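Local coordinates for transferrin binding protein B (PDB 3PQU) that probably binds host transferrin at the outer-membrane surface, as a lipoprotein part of the receptor through which the bacterium acquires iron, at residues K47-N52 / N199-S204; E163-N168 / V235-K240; K169-G174 / S230-V235. All blocks are in the same frame, centred on the assembly; numbering follows the deposited sequence.

Contact 1. Residues K47-N52 / N199-S204; sequences KIPRRN and NVAATS
Arg-50 and Val-200 form a single beta bridge between two irregular, nearly antiparallel pieces of chain, which joins the handle domain of the N-lobe to a long loop of its beta-barrel. The touching parts run 162° apart, and their CA atoms come within 4.6 Å at Arg-50 and Val-200. Two backbone hydrogen bonds frame this pair: Ala-201 N gives to Pro-49 O at 3.1 Å, and Arg-51 N gives a nearly straight bond to Asn-199 O at 2.8 Å. A water spans the end of the bridge, donating to both Arg-51 O and Asn-199 O.

Apolar side chains fill the other end. Ile-48 sends its CG2 branch across, where it meets Thr-203 CG2 at 3.8 Å and Ala-201 CB slightly farther off, the Ile-48 and Thr-203 side chains crossing at about a right angle. The CB of Ala-201 also lies 3.8 Å from Pro-49 CD. Behind this patch stands barrel strand 170-183, whose Thr-179 touches Pro-49, Ala-201 and Thr-203. The guanidinium of Arg-50 turns instead to the carbonyls of Ile-149 and Tyr-131.

Arg-51 meets Asn-199 edge-on, the chain bend at chi3 (62°) turning the NE side of the guanidinium to the amide. Asn-199 OD1 lies in the guanidinium plane and accepts from Arg-51 NE at 3.2 Å and Arg-51 NH2 at 2.8 Å, both nitrogens approaching from one face of the amide.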
ATOM      1  N   LYS A  47      11.322 -14.069   9.091  1.00 13.99           N
ATOM      2  CA  LYS A  47      11.419 -15.236   9.954  0.60 22.77           C
ATOM      3  C   LYS A  47      12.253 -14.939  11.203  1.00 13.72           C
ATOM      4  O   LYS A  47      13.247 -14.224  11.137  1.00 17.49           O
ATOM      5  CB  LYS A  47      12.055 -16.382   9.161  0.60 22.67           C
ATOM      6  CG  LYS A  47      12.144 -17.714   9.893  0.60 21.94           C
ATOM      7  CD  LYS A  47      12.373 -18.829   8.877  0.60 46.99           C
ATOM      8  CE  LYS A  47      12.168 -20.211   9.470  0.60 53.22           C
ATOM      9  NZ  LYS A  47      12.130 -21.234   8.385  0.60 51.62           N
ATOM     10  N   ILE A  48      11.850 -15.499  12.334  1.00 17.70           N
ATOM     11  CA  ILE A  48      12.612 -15.354  13.587  1.00 14.85           C
ATOM     12  C   ILE A  48      13.865 -16.234  13.508  1.00 10.72           C
ATOM     13  O   ILE A  48      13.744 -17.446  13.313  1.00 17.80           O
ATOM     14  CB  ILE A  48      11.724 -15.755  14.830  1.00 19.50           C
ATOM     15  CG1 ILE A  48      10.520 -14.794  14.976  1.00 11.15           C
ATOM     16  CG2 ILE A  48      12.544 -15.756  16.133  1.00  9.45           C
ATOM     17  CD1 ILE A  48       9.463 -15.225  16.071  1.00 11.34           C
ATOM     18  N   PRO A  49      15.073 -15.639  13.626  1.00 23.26           N
ATOM     19  CA  PRO A  49      16.303 -16.448  13.491  1.00 24.82           C
ATOM     20  C   PRO A  49      16.493 -17.458  14.621  1.00 12.65           C
ATOM     21  O   PRO A  49      16.141 -17.177  15.780  1.00 14.17           O
ATOM     22  CB  PRO A  49      17.430 -15.395  13.526  1.00 29.86           C
ATOM     23  CG  PRO A  49      16.786 -14.143  12.992  1.00 20.90           C
ATOM     24  CD  PRO A  49      15.369 -14.190  13.577  1.00 14.64           C
ATOM     25  N   ARG A  50      17.038 -18.626  14.262  1.00 18.73           N
ATOM     26  CA  ARG A  50      17.230 -19.777  15.158  1.00 14.50           C
ATOM     27  C   ARG A  50      18.608 -20.324  14.842  1.00 19.76           C
ATOM     28  O   ARG A  50      18.921 -20.543  13.682  1.00 18.87           O
ATOM     29  CB  ARG A  50      16.187 -20.868  14.838  1.00 18.00           C
ATOM     30  CG  ARG A  50      14.779 -20.634  15.411  1.00 12.07           C
ATOM     31  CD  ARG A  50      13.677 -21.125  14.476  1.00 20.22           C
ATOM     32  NE  ARG A  50      13.672 -22.572  14.220  1.00 19.94           N
ATOM     33  CZ  ARG A  50      13.118 -23.474  15.024  1.00 35.61           C
ATOM     34  NH1 ARG A  50      12.537 -23.107  16.166  1.00 24.45           N
ATOM     35  NH2 ARG A  50      13.162 -24.755  14.703  1.00 22.96           N
ATOM     36  N   ARG A  51      19.433 -20.558  15.855  1.00 12.94           N
ATOM     37  CA  ARG A  51      20.793 -21.056  15.593  1.00 16.28           C
ATOM     38  C   ARG A  51      20.779 -22.522  15.172  1.00 16.35           C
ATOM     39  O   ARG A  51      20.018 -23.311  15.713  1.00 14.61           O
ATOM     40  CB  ARG A  51      21.694 -20.888  16.815  1.00 16.42           C
ATOM     41  CG  ARG A  51      23.177 -21.147  16.516  1.00 17.05           C
ATOM     42  CD  ARG A  51      24.032 -20.742  17.694  1.00 17.86           C
ATOM     43  NE  ARG A  51      23.727 -21.516  18.900  1.00 22.09           N
ATOM     44  CZ  ARG A  51      24.341 -22.653  19.218  1.00 25.10           C
ATOM     45  NH1 ARG A  51      25.265 -23.147  18.408  1.00 24.72           N
ATOM     46  NH2 ARG A  51      24.022 -23.304  20.327  1.00 36.50           N
ATOM     47  N   ASN A  52      21.592 -22.881  14.185  1.00 22.26           N
ATOM     48  CA  ASN A  52      21.768 -24.283  13.840  1.00 12.62           C
ATOM     49  C   ASN A  52      22.724 -24.873  14.856  1.00 15.67           C
ATOM     50  O   ASN A  52      23.910 -24.517  14.887  1.00 17.96           O
ATOM     51  CB  ASN A  52      22.359 -24.450  12.431  1.00 19.48           C
ATOM     52  CG  ASN A  52      22.459 -25.915  12.017  1.00 22.06           C
ATOM     53  OD1 ASN A  52      22.095 -26.810  12.792  1.00 18.86           O
ATOM     54  ND2 ASN A  52      22.956 -26.170  10.799  1.00 20.71           N
ATOM     55  N   ASN A 199      20.441 -18.966  21.185  1.00 12.69           N
ATOM     56  CA  ASN A 199      19.950 -20.107  20.404  1.00 14.02           C
ATOM     57  C   ASN A 199      18.754 -19.688  19.551  1.00 19.09           C
ATOM     58  O   ASN A 199      18.493 -20.267  18.495  1.00 24.80           O
ATOM     59  CB  ASN A 199      19.556 -21.260  21.321  1.00 19.38           C
ATOM     60  CG  ASN A 199      20.765 -22.039  21.848  1.00 38.62           C
ATOM     61  OD1 ASN A 199      21.906 -21.784  21.466  1.00 29.64           O
ATOM     62  ND2 ASN A 199      20.505 -23.009  22.713  1.00 24.04           N
ATOM     63  N   VAL A 200      18.027 -18.695  20.052  1.00 12.82           N
ATOM     64  CA  VAL A 200      16.831 -18.167  19.399  1.00  7.78           C
ATOM     65  C   VAL A 200      16.917 -16.662  19.557  1.00 10.88           C
ATOM     66  O   VAL A 200      17.466 -16.181  20.543  1.00 15.65           O
ATOM     67  CB  VAL A 200      15.539 -18.746  20.046  1.00 21.97           C
ATOM     68  CG1 VAL A 200      14.269 -18.106  19.458  1.00 16.39           C
ATOM     69  CG2 VAL A 200      15.496 -20.275  19.875  1.00 19.31           C
ATOM     70  N   ALA A 201      16.422 -15.918  18.565  1.00 11.06           N
ATOM     71  CA  ALA A 201      16.564 -14.473  18.566  1.00 13.38           C
ATOM     72  C   ALA A 201      15.856 -13.892  19.790  1.00 11.04           C
ATOM     73  O   ALA A 201      14.865 -14.456  20.266  1.00 13.95           O
ATOM     74  CB  ALA A 201      15.978 -13.876  17.274  1.00 13.34           C
ATOM     75  N   ALA A 202      16.357 -12.770  20.294  1.00 14.00           N
ATOM     76  CA  ALA A 202      15.594 -12.013  21.279  1.00 19.49           C
ATOM     77  C   ALA A 202      14.483 -11.302  20.490  1.00 20.36           C
ATOM     78  O   ALA A 202      14.757 -10.646  19.481  1.00 15.19           O
ATOM     79  CB  ALA A 202      16.483 -11.004  21.978  1.00 16.57           C
ATOM     80  N   THR A 203      13.239 -11.434  20.947  1.00 14.40           N
ATOM     81  CA  THR A 203      12.090 -10.888  20.227  1.00  8.65           C
ATOM     82  C   THR A 203      11.140 -10.192  21.213  1.00 14.69           C
ATOM     83  O   THR A 203      11.265 -10.347  22.445  1.00  9.45           O
ATOM     84  CB  THR A 203      11.253 -12.015  19.565  1.00 10.32           C
ATOM     85  OG1 THR A 203      10.682 -12.827  20.595  1.00 13.82           O
ATOM     86  CG2 THR A 203      12.089 -12.897  18.612  1.00  8.63           C
ATOM     87  N   SER A 204      10.139  -9.489  20.683  1.00 10.35           N
ATOM     88  CA  SER A 204       9.102  -8.915  21.545  1.00 12.35           C
ATOM     89  C   SER A 204       8.253 -10.023  22.167  1.00 15.11           C
ATOM     90  O   SER A 204       7.447  -9.745  23.051  1.00 18.75           O
ATOM     91  CB  SER A 204       8.196  -7.934  20.787  1.00 13.86           C
ATOM     92  OG  SER A 204       7.849  -8.479  19.533  1.00 14.68           O
TER
HETATM   93  O   HOH W   1      17.927 -23.288  17.686  1.00 18.35           O

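Contact 2. Residues E163-N168 / V235-K240; sequences ELPKGN and VDFDNK
Pro-165 lies over one face of the Phe-237 ring, its CD 3.7 Å from the ring centroid in a CH-pi contact 14° off the normal. The opposite face is covered by Val-235 CG1, which leaves the ring sandwiched between aliphatic groups. Leu-164 crosses the phenylalanine side chain at about a right angle and brings its CB to 4.0 Å from Phe-237 CD1. This apolar cluster lies at the type I turn from Phe-237 to Lys-240, which joins barrel strands 229-236 and 241-249, against the chain leading into strand 170-183.

Beyond the ring the contact becomes polar. Asp-238, with CG beside its own backbone N (chi1 -68°), turns its carboxylate to Gly-167, and Gly-167 N donates to Asp-238 OD1 at 2.9 Å, from above the carboxylate plane. The return bond, Asp-238 N to Gly-167 O, measures 3.0 Å. Asn-168 and Asp-236 lie side by side, pointing the same way, with amide and carboxylate planes 84° apart. Asp-236 OD1 takes Asn-168 ND2 at 3.1 Å on one face and the backbone N of Asn-239 on the other, the latter an Asx motif.

Lys-166 reaches Asp-238 OD1 through a water, while its NZ forms a salt bridge with Glu-334. With two protein donors on Asp-236 OD1, and a backbone N-H and a water donating to Asp-238 OD1, both carboxylates are probably stabilised in their charged form.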
ATOM      1  N   GLU A 163      -6.888   9.336   0.812  1.00 19.55           N
ATOM      2  CA  GLU A 163      -7.141  10.660   1.358  1.00 25.70           C
ATOM      3  C   GLU A 163      -6.396  10.802   2.673  1.00 25.26           C
ATOM      4  O   GLU A 163      -6.325   9.846   3.437  1.00 30.45           O
ATOM      5  CB  GLU A 163      -8.644  10.855   1.602  1.00 24.38           C
ATOM      6  CG  GLU A 163      -9.488  10.644   0.370  1.00 55.22           C
ATOM      7  CD  GLU A 163     -10.717  11.529   0.352  1.00 76.03           C
ATOM      8  OE1 GLU A 163     -11.737  11.119  -0.241  1.00 77.42           O
ATOM      9  OE2 GLU A 163     -10.658  12.635   0.930  1.00 86.35           O
ATOM     10  N   LEU A 164      -5.845  11.986   2.939  1.00 24.67           N
ATOM     11  CA  LEU A 164      -5.092  12.201   4.177  1.00 34.97           C
ATOM     12  C   LEU A 164      -5.735  13.324   4.986  1.00 30.49           C
ATOM     13  O   LEU A 164      -6.299  14.246   4.420  1.00 27.56           O
ATOM     14  CB  LEU A 164      -3.607  12.515   3.890  1.00 19.19           C
ATOM     15  CG  LEU A 164      -2.754  11.480   3.128  1.00 25.85           C
ATOM     16  CD1 LEU A 164      -1.318  11.982   2.875  1.00 16.23           C
ATOM     17  CD2 LEU A 164      -2.712  10.150   3.867  1.00 22.94           C
ATOM     18  N   PRO A 165      -5.662  13.235   6.321  1.00 29.50           N
ATOM     19  CA  PRO A 165      -6.213  14.315   7.141  1.00 33.15           C
ATOM     20  C   PRO A 165      -5.437  15.611   6.936  1.00 31.24           C
ATOM     21  O   PRO A 165      -4.274  15.580   6.545  1.00 31.11           O
ATOM     22  CB  PRO A 165      -6.021  13.808   8.573  1.00 28.44           C
ATOM     23  CG  PRO A 165      -5.864  12.302   8.450  1.00 24.43           C
ATOM     24  CD  PRO A 165      -5.147  12.121   7.138  1.00 32.02           C
ATOM     25  N   LYS A 166      -6.101  16.734   7.176  1.00 29.08           N
ATOM     26  CA  LYS A 166      -5.467  18.046   7.166  1.00 46.13           C
ATOM     27  C   LYS A 166      -5.032  18.369   8.595  1.00 41.73           C
ATOM     28  O   LYS A 166      -5.667  17.923   9.551  1.00 38.33           O
ATOM     29  CB  LYS A 166      -6.474  19.103   6.701  1.00 35.77           C
ATOM     30  CG  LYS A 166      -7.092  18.830   5.345  1.00 49.38           C
ATOM     31  CD  LYS A 166      -6.138  19.206   4.237  1.00 69.43           C
ATOM     32  CE  LYS A 166      -5.848  20.697   4.246  1.00 81.85           C
ATOM     33  NZ  LYS A 166      -4.793  21.062   3.259  1.00 90.64           N
ATOM     34  N   GLY A 167      -3.964  19.147   8.745  1.00 36.59           N
ATOM     35  CA  GLY A 167      -3.517  19.550  10.069  1.00 43.78           C
ATOM     36  C   GLY A 167      -2.037  19.368  10.338  1.00 41.87           C
ATOM     37  O   GLY A 167      -1.339  18.671   9.599  1.00 37.16           O
ATOM     38  N   ASN A 168      -1.563  20.000  11.407  1.00 33.30           N
ATOM     39  CA  ASN A 168      -0.148  19.983  11.781  1.00 30.61           C
ATOM     40  C   ASN A 168       0.189  18.918  12.816  1.00 29.73           C
ATOM     41  O   ASN A 168       1.364  18.657  13.079  1.00 29.50           O
ATOM     42  CB  ASN A 168       0.285  21.347  12.333  1.00 31.88           C
ATOM     43  CG  ASN A 168       0.375  22.416  11.257  1.00 55.25           C
ATOM     44  OD1 ASN A 168      -0.137  23.524  11.421  1.00 54.11           O
ATOM     45  ND2 ASN A 168       1.028  22.088  10.148  1.00 49.74           N
ATOM     46  N   VAL A 235       1.768  13.050  13.639  1.00 21.37           N
ATOM     47  CA  VAL A 235       1.897  13.238  12.198  1.00 17.20           C
ATOM     48  C   VAL A 235       1.536  14.665  11.787  1.00 17.95           C
ATOM     49  O   VAL A 235       0.441  15.144  12.084  1.00 29.23           O
ATOM     50  CB  VAL A 235       1.021  12.247  11.398  1.00 23.43           C
ATOM     51  CG1 VAL A 235       1.174  12.510   9.896  1.00 31.17           C
ATOM     52  CG2 VAL A 235       1.374  10.801  11.743  1.00 18.19           C
ATOM     53  N   ASP A 236       2.452  15.338  11.097  1.00 24.97           N
ATOM     54  CA  ASP A 236       2.199  16.694  10.599  1.00 17.83           C
ATOM     55  C   ASP A 236       1.872  16.577   9.114  1.00 35.11           C
ATOM     56  O   ASP A 236       2.758  16.667   8.255  1.00 22.97           O
ATOM     57  CB  ASP A 236       3.436  17.572  10.822  1.00 23.45           C
ATOM     58  CG  ASP A 236       3.247  19.028  10.351  1.00 37.10           C
ATOM     59  OD1 ASP A 236       2.310  19.342   9.575  1.00 30.46           O
ATOM     60  OD2 ASP A 236       4.082  19.865  10.740  1.00 35.31           O
ATOM     61  N   PHE A 237       0.603  16.350   8.807  1.00 30.70           N
ATOM     62  CA  PHE A 237       0.216  16.080   7.428  1.00 28.86           C
ATOM     63  C   PHE A 237       0.453  17.291   6.526  1.00 36.50           C
ATOM     64  O   PHE A 237       0.886  17.146   5.380  1.00 30.32           O
ATOM     65  CB  PHE A 237      -1.244  15.613   7.347  1.00 29.94           C
ATOM     66  CG  PHE A 237      -1.450  14.171   7.777  1.00 31.26           C
ATOM     67  CD1 PHE A 237      -1.072  13.113   6.945  1.00 26.35           C
ATOM     68  CD2 PHE A 237      -2.041  13.876   9.001  1.00 18.84           C
ATOM     69  CE1 PHE A 237      -1.262  11.784   7.340  1.00 23.05           C
ATOM     70  CE2 PHE A 237      -2.244  12.557   9.408  1.00 19.19           C
ATOM     71  CZ  PHE A 237      -1.851  11.500   8.570  1.00 28.10           C
ATOM     72  N   ASP A 238       0.185  18.485   7.041  1.00 27.79           N
ATOM     73  CA  ASP A 238       0.385  19.705   6.251  1.00 32.22           C
ATOM     74  C   ASP A 238       1.845  19.918   5.809  1.00 37.68           C
ATOM     75  O   ASP A 238       2.093  20.443   4.727  1.00 34.66           O
ATOM     76  CB  ASP A 238      -0.157  20.931   6.998  1.00 34.46           C
ATOM     77  CG  ASP A 238      -1.676  20.914   7.125  1.00 54.03           C
ATOM     78  OD1 ASP A 238      -2.321  20.010   6.543  1.00 49.61           O
ATOM     79  OD2 ASP A 238      -2.224  21.805   7.808  1.00 55.25           O
ATOM     80  N   ASN A 239       2.805  19.499   6.635  1.00 24.48           N
ATOM     81  CA  ASN A 239       4.221  19.607   6.280  1.00 28.82           C
ATOM     82  C   ASN A 239       4.830  18.278   5.790  1.00 31.90           C
ATOM     83  O   ASN A 239       6.039  18.173   5.565  1.00 20.98           O
ATOM     84  CB  ASN A 239       5.033  20.201   7.443  1.00 29.20           C
ATOM     85  CG  ASN A 239       4.793  21.701   7.614  1.00 52.47           C
ATOM     86  OD1 ASN A 239       4.713  22.441   6.634  1.00 50.76           O
ATOM     87  ND2 ASN A 239       4.674  22.150   8.858  1.00 36.40           N
ATOM     88  N   LYS A 240       3.986  17.266   5.622  1.00 26.88           N
ATOM     89  CA  LYS A 240       4.441  15.983   5.090  1.00 28.39           C
ATOM     90  C   LYS A 240       5.549  15.344   5.925  1.00 27.99           C
ATOM     91  O   LYS A 240       6.514  14.796   5.371  1.00 20.70           O
ATOM     92  CB  LYS A 240       4.962  16.172   3.667  1.00 29.95           C
ATOM     93  CG  LYS A 240       3.923  16.671   2.670  1.00 33.27           C
ATOM     94  CD  LYS A 240       2.751  15.712   2.585  1.00 45.98           C
ATOM     95  CE  LYS A 240       1.792  16.082   1.459  1.00 45.70           C
ATOM     96  NZ  LYS A 240       0.588  15.196   1.467  1.00 27.79           N
TER
HETATM   97  O   HOH W   2      -2.506  18.891   4.057  1.00 51.00           O
HETATM   98  O   HOH W   3      -1.360  24.143   8.461  1.00 57.67           O

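Contact 3. Residues K169-G174 / S230-V235; sequences KVTYKG and SSEFAV
Val-170, Tyr-172 and Gly-174 pair with Val-235, Phe-233 and Ser-231 as the hydrogen-bonded pairs of an antiparallel ladder, part of the N-lobe beta-barrel. Strands 170-174 and 230-235 run 161° apart, with axes 4.6 Å apart at their closest. Each of the three pairs is closed by two backbone bonds, the shortest of them 2.7 Å from Val-235 N to Val-170 O. Between them, the CA of Thr-171 and of Glu-232 approach carbonyl oxygens of the facing strand as CA-H...O contacts.

The sheet's two faces differ sharply. On the face bearing Tyr-172, Phe-233 and Val-235 the packing is close and apolar: Val-235 CG2 meets the tyrosine ring obliquely, 3.6 Å from Tyr-172 CE2. Tyr-172 CG stands beside its own backbone N (chi1 -68°), a setting that lays the ring along the sheet towards Val-235. Its hydroxyl is hydrogen-bonded to Ala-304 O, while Met-307 packs on both aromatic side chains and Phe-322 meets the Phe-233 ring.

The face of Thr-171, Lys-173, Glu-232 and Ala-234 is looser and more exposed. Lys-173 and Glu-232 lie side by side, pointing the same way, but their charges stop short of a salt bridge, with Lys-173 NZ 4.5 Å from Glu-232 OE1. Here the aliphatic part of the lysine does the touching, the CE of Lys-173 lying 3.7 Å from that same Glu-232 OE1. The other carboxylate oxygen turns towards Thr-171, and a water links the two side chains, 2.8 Å from Thr-171 OG1 and donating to Glu-232 OE2 at 2.9 Å.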
ATOM      1  N   LYS A 169      -0.829  18.323  13.432  1.00 23.96           N
ATOM      2  CA  LYS A 169      -0.548  17.296  14.421  1.00 31.30           C
ATOM      3  C   LYS A 169      -1.703  16.334  14.610  1.00 28.67           C
ATOM      4  O   LYS A 169      -2.706  16.665  15.239  1.00 36.80           O
ATOM      5  CB  LYS A 169      -0.163  17.930  15.760  1.00 39.45           C
ATOM      6  CG  LYS A 169       0.221  16.926  16.840  1.00 36.94           C
ATOM      7  CD  LYS A 169       0.588  17.632  18.142  1.00 50.11           C
ATOM      8  CE  LYS A 169       1.127  16.653  19.176  1.00 70.23           C
ATOM      9  NZ  LYS A 169       1.689  17.350  20.367  1.00 76.29           N
ATOM     10  N   VAL A 170      -1.561  15.140  14.052  1.00 20.96           N
ATOM     11  CA  VAL A 170      -2.520  14.068  14.295  1.00 28.54           C
ATOM     12  C   VAL A 170      -1.783  12.941  15.007  1.00 26.77           C
ATOM     13  O   VAL A 170      -0.752  12.466  14.518  1.00 20.80           O
ATOM     14  CB  VAL A 170      -3.135  13.542  12.986  1.00 25.86           C
ATOM     15  CG1 VAL A 170      -4.124  12.404  13.280  1.00 23.66           C
ATOM     16  CG2 VAL A 170      -3.826  14.683  12.221  1.00 33.78           C
ATOM     17  N   THR A 171      -2.305  12.523  16.158  1.00 20.76           N
ATOM     18  CA  THR A 171      -1.659  11.501  16.987  1.00 28.19           C
ATOM     19  C   THR A 171      -2.198  10.109  16.682  1.00 25.69           C
ATOM     20  O   THR A 171      -3.411   9.933  16.576  1.00 21.49           O
ATOM     21  CB  THR A 171      -1.850  11.791  18.495  1.00 33.60           C
ATOM     22  OG1 THR A 171      -1.123  12.969  18.829  1.00 34.27           O
ATOM     23  CG2 THR A 171      -1.313  10.628  19.353  1.00 33.65           C
ATOM     24  N   TYR A 172      -1.293   9.142  16.515  1.00 20.24           N
ATOM     25  CA  TYR A 172      -1.641   7.727  16.346  1.00 19.47           C
ATOM     26  C   TYR A 172      -1.011   6.982  17.498  1.00 26.58           C
ATOM     27  O   TYR A 172       0.123   7.292  17.875  1.00 18.45           O
ATOM     28  CB  TYR A 172      -1.058   7.138  15.046  1.00 16.65           C
ATOM     29  CG  TYR A 172      -1.668   7.693  13.775  1.00 22.85           C
ATOM     30  CD1 TYR A 172      -2.531   6.931  12.997  1.00 17.78           C
ATOM     31  CD2 TYR A 172      -1.394   8.986  13.366  1.00 20.98           C
ATOM     32  CE1 TYR A 172      -3.097   7.454  11.831  1.00 20.07           C
ATOM     33  CE2 TYR A 172      -1.953   9.513  12.212  1.00 20.52           C
ATOM     34  CZ  TYR A 172      -2.800   8.754  11.454  1.00 21.94           C
ATOM     35  OH  TYR A 172      -3.347   9.314  10.318  1.00 26.53           O
ATOM     36  N   LYS A 173      -1.723   5.998  18.042  1.00 21.65           N
ATOM     37  CA  LYS A 173      -1.185   5.165  19.119  1.00 16.41           C
ATOM     38  C   LYS A 173      -1.328   3.687  18.794  1.00 20.09           C
ATOM     39  O   LYS A 173      -2.315   3.273  18.178  1.00 21.42           O
ATOM     40  CB  LYS A 173      -1.900   5.463  20.436  1.00 22.22           C
ATOM     41  CG  LYS A 173      -1.736   6.880  20.952  1.00 30.44           C
ATOM     42  CD  LYS A 173      -2.463   7.055  22.293  1.00 33.70           C
ATOM     43  CE  LYS A 173      -1.912   8.248  23.057  1.00 58.33           C
ATOM     44  NZ  LYS A 173      -2.585   8.403  24.384  1.00 81.68           N
ATOM     45  N   GLY A 174      -0.355   2.888  19.222  1.00 19.06           N
ATOM     46  CA  GLY A 174      -0.363   1.463  18.919  1.00 15.31           C
ATOM     47  C   GLY A 174       0.785   0.684  19.554  1.00 21.04           C
ATOM     48  O   GLY A 174       1.180   0.920  20.694  1.00 13.69           O
ATOM     49  N   SER A 230       4.779  -0.340  23.328  1.00 15.22           N
ATOM     50  CA  SER A 230       3.817   0.648  22.856  1.00 14.58           C
ATOM     51  C   SER A 230       4.481   1.665  21.937  1.00 20.41           C
ATOM     52  O   SER A 230       5.684   1.943  22.031  1.00 18.68           O
ATOM     53  CB  SER A 230       3.134   1.345  24.047  1.00 18.55           C
ATOM     54  OG  SER A 230       4.094   2.035  24.828  1.00 16.98           O
ATOM     55  N   SER A 231       3.684   2.221  21.031  1.00 20.56           N
ATOM     56  CA  SER A 231       4.193   3.201  20.093  1.00 16.09           C
ATOM     57  C   SER A 231       3.299   4.429  20.109  1.00 20.57           C
ATOM     58  O   SER A 231       2.089   4.334  20.349  1.00 15.19           O
ATOM     59  CB  SER A 231       4.263   2.610  18.680  1.00 17.77           C
ATOM     60  OG  SER A 231       2.978   2.344  18.150  1.00 13.85           O
ATOM     61  N   GLU A 232       3.891   5.583  19.845  1.00 17.95           N
ATOM     62  CA  GLU A 232       3.102   6.786  19.648  1.00 19.17           C
ATOM     63  C   GLU A 232       3.707   7.631  18.534  1.00 19.83           C
ATOM     64  O   GLU A 232       4.929   7.770  18.447  1.00 23.14           O
ATOM     65  CB  GLU A 232       2.986   7.592  20.943  1.00 22.90           C
ATOM     66  CG  GLU A 232       1.996   8.752  20.801  1.00 35.94           C
ATOM     67  CD  GLU A 232       1.653   9.426  22.124  1.00 51.97           C
ATOM     68  OE1 GLU A 232       1.741   8.768  23.188  1.00 64.06           O
ATOM     69  OE2 GLU A 232       1.281  10.620  22.088  1.00 48.46           O
ATOM     70  N   PHE A 233       2.852   8.159  17.663  1.00 15.05           N
ATOM     71  CA  PHE A 233       3.311   9.033  16.581  1.00 17.61           C
ATOM     72  C   PHE A 233       2.558  10.366  16.516  1.00 22.37           C
ATOM     73  O   PHE A 233       1.363  10.434  16.810  1.00 23.55           O
ATOM     74  CB  PHE A 233       3.185   8.328  15.234  1.00 18.14           C
ATOM     75  CG  PHE A 233       3.905   7.013  15.167  1.00 20.93           C
ATOM     76  CD1 PHE A 233       5.197   6.946  14.676  1.00 15.73           C
ATOM     77  CD2 PHE A 233       3.288   5.841  15.600  1.00 17.79           C
ATOM     78  CE1 PHE A 233       5.880   5.728  14.606  1.00 16.40           C
ATOM     79  CE2 PHE A 233       3.955   4.625  15.537  1.00 20.07           C
ATOM     80  CZ  PHE A 233       5.262   4.568  15.036  1.00 14.59           C
ATOM     81  N   ALA A 234       3.265  11.419  16.120  1.00 17.94           N
ATOM     82  CA  ALA A 234       2.656  12.725  15.893  1.00 23.20           C
ATOM     83  C   ALA A 234       2.848  13.054  14.415  1.00 25.98           C
ATOM     84  O   ALA A 234       3.970  13.276  13.973  1.00 19.93           O
ATOM     85  CB  ALA A 234       3.315  13.790  16.784  1.00 17.11           C
ATOM     86  N   VAL A 235       1.768  13.050  13.639  1.00 21.37           N
ATOM     87  CA  VAL A 235       1.897  13.238  12.198  1.00 17.20           C
ATOM     88  C   VAL A 235       1.536  14.665  11.787  1.00 17.95           C
ATOM     89  O   VAL A 235       0.441  15.144  12.084  1.00 29.23           O
ATOM     90  CB  VAL A 235       1.021  12.247  11.398  1.00 23.43           C
ATOM     91  CG1 VAL A 235       1.174  12.510   9.896  1.00 31.17           C
ATOM     92  CG2 VAL A 235       1.374  10.801  11.743  1.00 18.19           C
TER
HETATM   93  O   HOH W   4       1.415  12.608  19.936  1.00 38.61           O

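Overall arrangement
Contacts 2 and 3 are successive parts of one barrel region. They share Val-235 and strand 229-236, and Phe-237 of contact 2 packs on Val-170 and Tyr-172 of contact 3, so that the apolar face of the ladder continues into the turn. Contact 1 lies apart, its centre about 38 Å from that of contact 2 and about 29 Å from that of contact 3, and ties the handle to a barrel loop. It is mostly buried, with a single bridge, a small apolar patch and a two-nitrogen arginine-asparagine grip. Contact 3 relies on regular backbone pairing between a packed and a wetter face, whereas contact 2, only partly buried, uses carboxylates where regular pairing ends.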